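Local coordinates for intimin adherence protein (Escherichia coli O157:H7, PDB 3NCX) that probably mediates bacterial adhesion to host cells by binding the translocated intimin receptor Tir through its C-terminal lectin-like domain, at residues Ser95-Tyr106 and Val178-Glu189. The protein carries 1 engineered substitution. Numbering follows the deposited sequence.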
# COMPACT_ATOMS: atom_id res chain seq x y z
N SER A 95 2.87 -6.16 -9.12
CA SER A 95 3.31 -5.77 -10.45
C SER A 95 4.08 -4.46 -10.33
O SER A 95 5.11 -4.26 -10.97
CB SER A 95 2.12 -5.61 -11.40
OG SER A 95 1.20 -4.65 -10.90
N TYR A 96 3.57 -3.56 -9.49
CA TYR A 96 4.27 -2.33 -9.16
C TYR A 96 3.82 -1.78 -7.81
O TYR A 96 2.73 -2.09 -7.33
CB TYR A 96 4.09 -1.27 -10.25
CG TYR A 96 2.69 -0.69 -10.35
CD1 TYR A 96 2.24 0.27 -9.45
CD2 TYR A 96 1.83 -1.07 -11.37
CE1 TYR A 96 0.97 0.81 -9.54
CE2 TYR A 96 0.56 -0.54 -11.48
CZ TYR A 96 0.13 0.40 -10.56
OH TYR A 96 -1.13 0.94 -10.66
N MET A 97 4.68 -0.96 -7.20
CA MET A 97 4.35 -0.32 -5.93
C MET A 97 4.63 1.17 -6.01
O MET A 97 5.62 1.60 -6.59
CB MET A 97 5.14 -0.95 -4.79
CG MET A 97 4.82 -0.36 -3.43
SD MET A 97 5.99 -0.87 -2.16
CE MET A 97 7.51 -0.17 -2.81
N ILE A 98 3.74 1.96 -5.41
CA ILE A 98 3.86 3.42 -5.45
C ILE A 98 4.55 3.96 -4.21
O ILE A 98 4.18 3.63 -3.08
CB ILE A 98 2.48 4.09 -5.64
CG1 ILE A 98 2.35 4.63 -7.06
CG2 ILE A 98 2.27 5.20 -4.63
CD1 ILE A 98 2.45 3.57 -8.13
N LYS A 99 5.57 4.79 -4.42
CA LYS A 99 6.28 5.44 -3.33
C LYS A 99 6.03 6.94 -3.35
O LYS A 99 5.89 7.54 -4.41
CB LYS A 99 7.79 5.18 -3.43
CG LYS A 99 8.21 3.74 -3.24
CD LYS A 99 9.73 3.63 -3.21
CE LYS A 99 10.18 2.18 -3.12
NZ LYS A 99 11.67 2.05 -3.10
N VAL A 100 5.98 7.54 -2.17
CA VAL A 100 5.78 8.97 -2.07
C VAL A 100 7.00 9.64 -1.45
O VAL A 100 7.25 9.52 -0.26
CB VAL A 100 4.53 9.31 -1.22
CG1 VAL A 100 4.26 10.81 -1.27
CG2 VAL A 100 3.33 8.53 -1.72
N ASP A 101 7.76 10.34 -2.29
CA ASP A 101 8.92 11.10 -1.82
C ASP A 101 8.51 12.53 -1.50
O ASP A 101 7.33 12.83 -1.34
CB ASP A 101 10.04 11.07 -2.85
CG ASP A 101 10.82 9.76 -2.83
OD1 ASP A 101 10.32 8.75 -3.36
OD2 ASP A 101 11.94 9.74 -2.27
N LYS A 102 9.49 13.42 -1.39
CA LYS A 102 9.22 14.80 -1.04
C LYS A 102 8.62 15.59 -2.20
O LYS A 102 8.58 15.11 -3.34
CB LYS A 102 10.49 15.49 -0.52
CG LYS A 102 11.69 15.36 -1.44
CD LYS A 102 12.89 16.11 -0.87
CE LYS A 102 14.16 15.82 -1.65
NZ LYS A 102 14.04 16.22 -3.08
N GLN A 103 8.15 16.80 -1.91
CA GLN A 103 7.57 17.67 -2.94
C GLN A 103 8.67 18.29 -3.78
O GLN A 103 9.74 18.63 -3.27
CB GLN A 103 6.71 18.76 -2.29
CG GLN A 103 5.57 18.23 -1.43
CD GLN A 103 4.72 19.34 -0.85
OE1 GLN A 103 5.03 20.52 -1.00
NE2 GLN A 103 3.63 18.96 -0.19
N ALA A 104 8.40 18.45 -5.07
CA ALA A 104 9.37 19.00 -6.01
C ALA A 104 8.70 19.43 -7.31
O ALA A 104 7.53 19.13 -7.54
CB ALA A 104 10.46 17.98 -6.29
N TYR A 105 9.44 20.14 -8.16
CA TYR A 105 8.94 20.50 -9.48
C TYR A 105 9.08 19.30 -10.40
O TYR A 105 9.82 18.36 -10.10
CB TYR A 105 9.71 21.70 -10.04
CG TYR A 105 9.60 22.94 -9.19
CD1 TYR A 105 8.52 23.14 -8.34
CD2 TYR A 105 10.58 23.93 -9.24
CE1 TYR A 105 8.41 24.28 -7.57
CE2 TYR A 105 10.48 25.07 -8.47
CZ TYR A 105 9.40 25.24 -7.63
OH TYR A 105 9.30 26.37 -6.86
N TYR A 106 8.36 19.31 -11.52
CA TYR A 106 8.33 18.15 -12.41
C TYR A 106 9.73 17.64 -12.74
O TYR A 106 10.02 16.45 -12.55
CB TYR A 106 7.57 18.45 -13.70
CG TYR A 106 7.40 17.23 -14.57
CD1 TYR A 106 8.37 16.89 -15.51
CD2 TYR A 106 6.29 16.41 -14.45
CE1 TYR A 106 8.23 15.77 -16.30
CE2 TYR A 106 6.14 15.29 -15.24
CZ TYR A 106 7.12 14.97 -16.16
OH TYR A 106 6.97 13.85 -16.95
N VAL A 178 5.16 23.03 -14.64
CA VAL A 178 6.15 22.14 -14.06
C VAL A 178 6.71 22.67 -12.74
O VAL A 178 6.94 21.90 -11.81
CB VAL A 178 7.31 21.85 -15.04
CG1 VAL A 178 6.82 21.03 -16.22
CG2 VAL A 178 7.95 23.15 -15.51
N ASN A 179 6.90 23.98 -12.67
CA ASN A 179 7.45 24.60 -11.47
C ASN A 179 6.37 25.02 -10.48
O ASN A 179 6.37 26.15 -9.99
CB ASN A 179 8.33 25.80 -11.83
CG ASN A 179 9.58 25.39 -12.59
OD1 ASN A 179 10.09 24.28 -12.42
ND2 ASN A 179 10.07 26.28 -13.44
N THR A 180 5.45 24.10 -10.19
CA THR A 180 4.40 24.34 -9.21
C THR A 180 4.76 23.68 -7.89
O THR A 180 5.17 22.52 -7.86
CB THR A 180 3.05 23.80 -9.70
OG1 THR A 180 2.65 24.47 -10.90
CG2 THR A 180 1.98 24.00 -8.64
N PRO A 181 4.63 24.43 -6.78
CA PRO A 181 4.89 23.88 -5.45
C PRO A 181 3.75 22.98 -4.97
O PRO A 181 2.72 22.89 -5.64
CB PRO A 181 4.97 25.13 -4.58
CG PRO A 181 4.08 26.11 -5.27
CD PRO A 181 4.27 25.85 -6.74
N ASN A 182 3.95 22.33 -3.83
CA ASN A 182 2.92 21.49 -3.23
C ASN A 182 2.57 20.24 -4.03
O ASN A 182 1.47 19.70 -3.92
CB ASN A 182 1.65 22.30 -2.96
CG ASN A 182 1.90 23.49 -2.04
OD1 ASN A 182 1.76 24.64 -2.45
ND2 ASN A 182 2.26 23.21 -0.80
N VAL A 183 3.52 19.76 -4.84
CA VAL A 183 3.31 18.55 -5.62
C VAL A 183 4.35 17.49 -5.26
O VAL A 183 5.55 17.73 -5.35
CB VAL A 183 3.37 18.82 -7.13
CG1 VAL A 183 3.01 17.56 -7.90
CG2 VAL A 183 2.43 19.96 -7.50
N TYR A 184 3.87 16.31 -4.86
CA TYR A 184 4.76 15.23 -4.43
C TYR A 184 5.36 14.46 -5.59
O TYR A 184 4.70 14.24 -6.61
CB TYR A 184 4.02 14.27 -3.49
CG TYR A 184 3.78 14.83 -2.11
CD1 TYR A 184 2.67 15.61 -1.84
CD2 TYR A 184 4.67 14.57 -1.08
CE1 TYR A 184 2.45 16.13 -0.58
CE2 TYR A 184 4.46 15.08 0.19
CZ TYR A 184 3.34 15.86 0.43
OH TYR A 184 3.12 16.37 1.69
N ALA A 185 6.61 14.04 -5.43
CA ALA A 185 7.25 13.18 -6.41
C ALA A 185 6.94 11.72 -6.09
O ALA A 185 7.54 11.14 -5.19
CB ALA A 185 8.76 13.41 -6.42
N VAL A 186 5.99 11.14 -6.82
CA VAL A 186 5.59 9.76 -6.59
C VAL A 186 6.29 8.82 -7.56
O VAL A 186 6.06 8.87 -8.77
CB VAL A 186 4.06 9.58 -6.69
CG1 VAL A 186 3.69 8.11 -6.57
CG2 VAL A 186 3.36 10.39 -5.61
N CYS A 187 7.14 7.96 -7.02
CA CYS A 187 7.88 7.00 -7.83
C CYS A 187 7.09 5.71 -7.99
O CYS A 187 6.61 5.14 -7.01
CB CYS A 187 9.25 6.71 -7.20
SG CYS A 187 10.28 8.17 -6.94
N VAL A 188 6.95 5.26 -9.23
CA VAL A 188 6.30 4.00 -9.51
C VAL A 188 7.35 2.94 -9.76
O VAL A 188 8.00 2.93 -10.80
CB VAL A 188 5.37 4.10 -10.73
CG1 VAL A 188 4.73 2.75 -11.01
CG2 VAL A 188 4.31 5.16 -10.49
N GLU A 189 7.52 2.04 -8.80
CA GLU A 189 8.56 1.02 -8.88
C GLU A 189 7.98 -0.39 -8.79
O GLU A 189 8.08 -1.17 -9.74
CB GLU A 189 9.61 1.23 -7.79
CG GLU A 189 10.22 2.63 -7.80
CD GLU A 189 11.32 2.79 -6.77
OE1 GLU A 189 11.64 1.80 -6.07
OE2 GLU A 189 11.86 3.91 -6.65
OXT GLU A 189 7.38 -0.78 -7.79
O HOH W 1 11.50 5.86 -4.60
O HOH W 2 1.36 20.81 0.51
O HOH W 3 5.88 20.92 -5.68
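Met97 and Glu189 open an antiparallel ladder that shows how a chain terminus can be built into a sheet: the Met97 N-H is taken up by the terminal carboxylate, N to Glu189 OXT 2.8 Å, while Glu189 N returns a bond to Met97 O. Lys99 and Cys187 form the next hydrogen-bonded pair, nearly straight from Lys99 N to Cys187 O (170° at the hydrogen) but bent in return. A beta bulge then shifts the register, with Asp101 N giving to Ala185 O and Ala185 N reaching Lys102 O from above its carbonyl plane. Beyond it Ala104 N meets Val183 O, and a water accepts from Val183 N within donating distance of Thr180 O and Ala104 O, the latter also bonded by Trp149 NE1. Tyr106 N, at the start of helix 106-112, bonds to Val178 O.

Side chains add to this grid. The extended Lys99 chain crosses that of Glu189 and sets Lys99 NZ 3.0 Å from Glu189 OE1, a salt bridge in which the ammonium approaches from above the carboxylate plane. With Gln103 CG anti to the carbonyl carbon (chi1 -58°), that methylene makes a CH-pi contact over the centre of the Tyr184 ring, CG 3.6 Å from the centroid; one water accepts from both Gln103 NE2 and Asn182 ND2. On the face carrying Val186, Ile98 CD1 packs on Val188 CG2, against helix 121-131. Backbone bonds and salt bridge thus pin strand 184-188 to strand 97-103 right up to the terminal carboxylate, while a disulfide separately ties Cys187 to Cys113, just after helix 106-112.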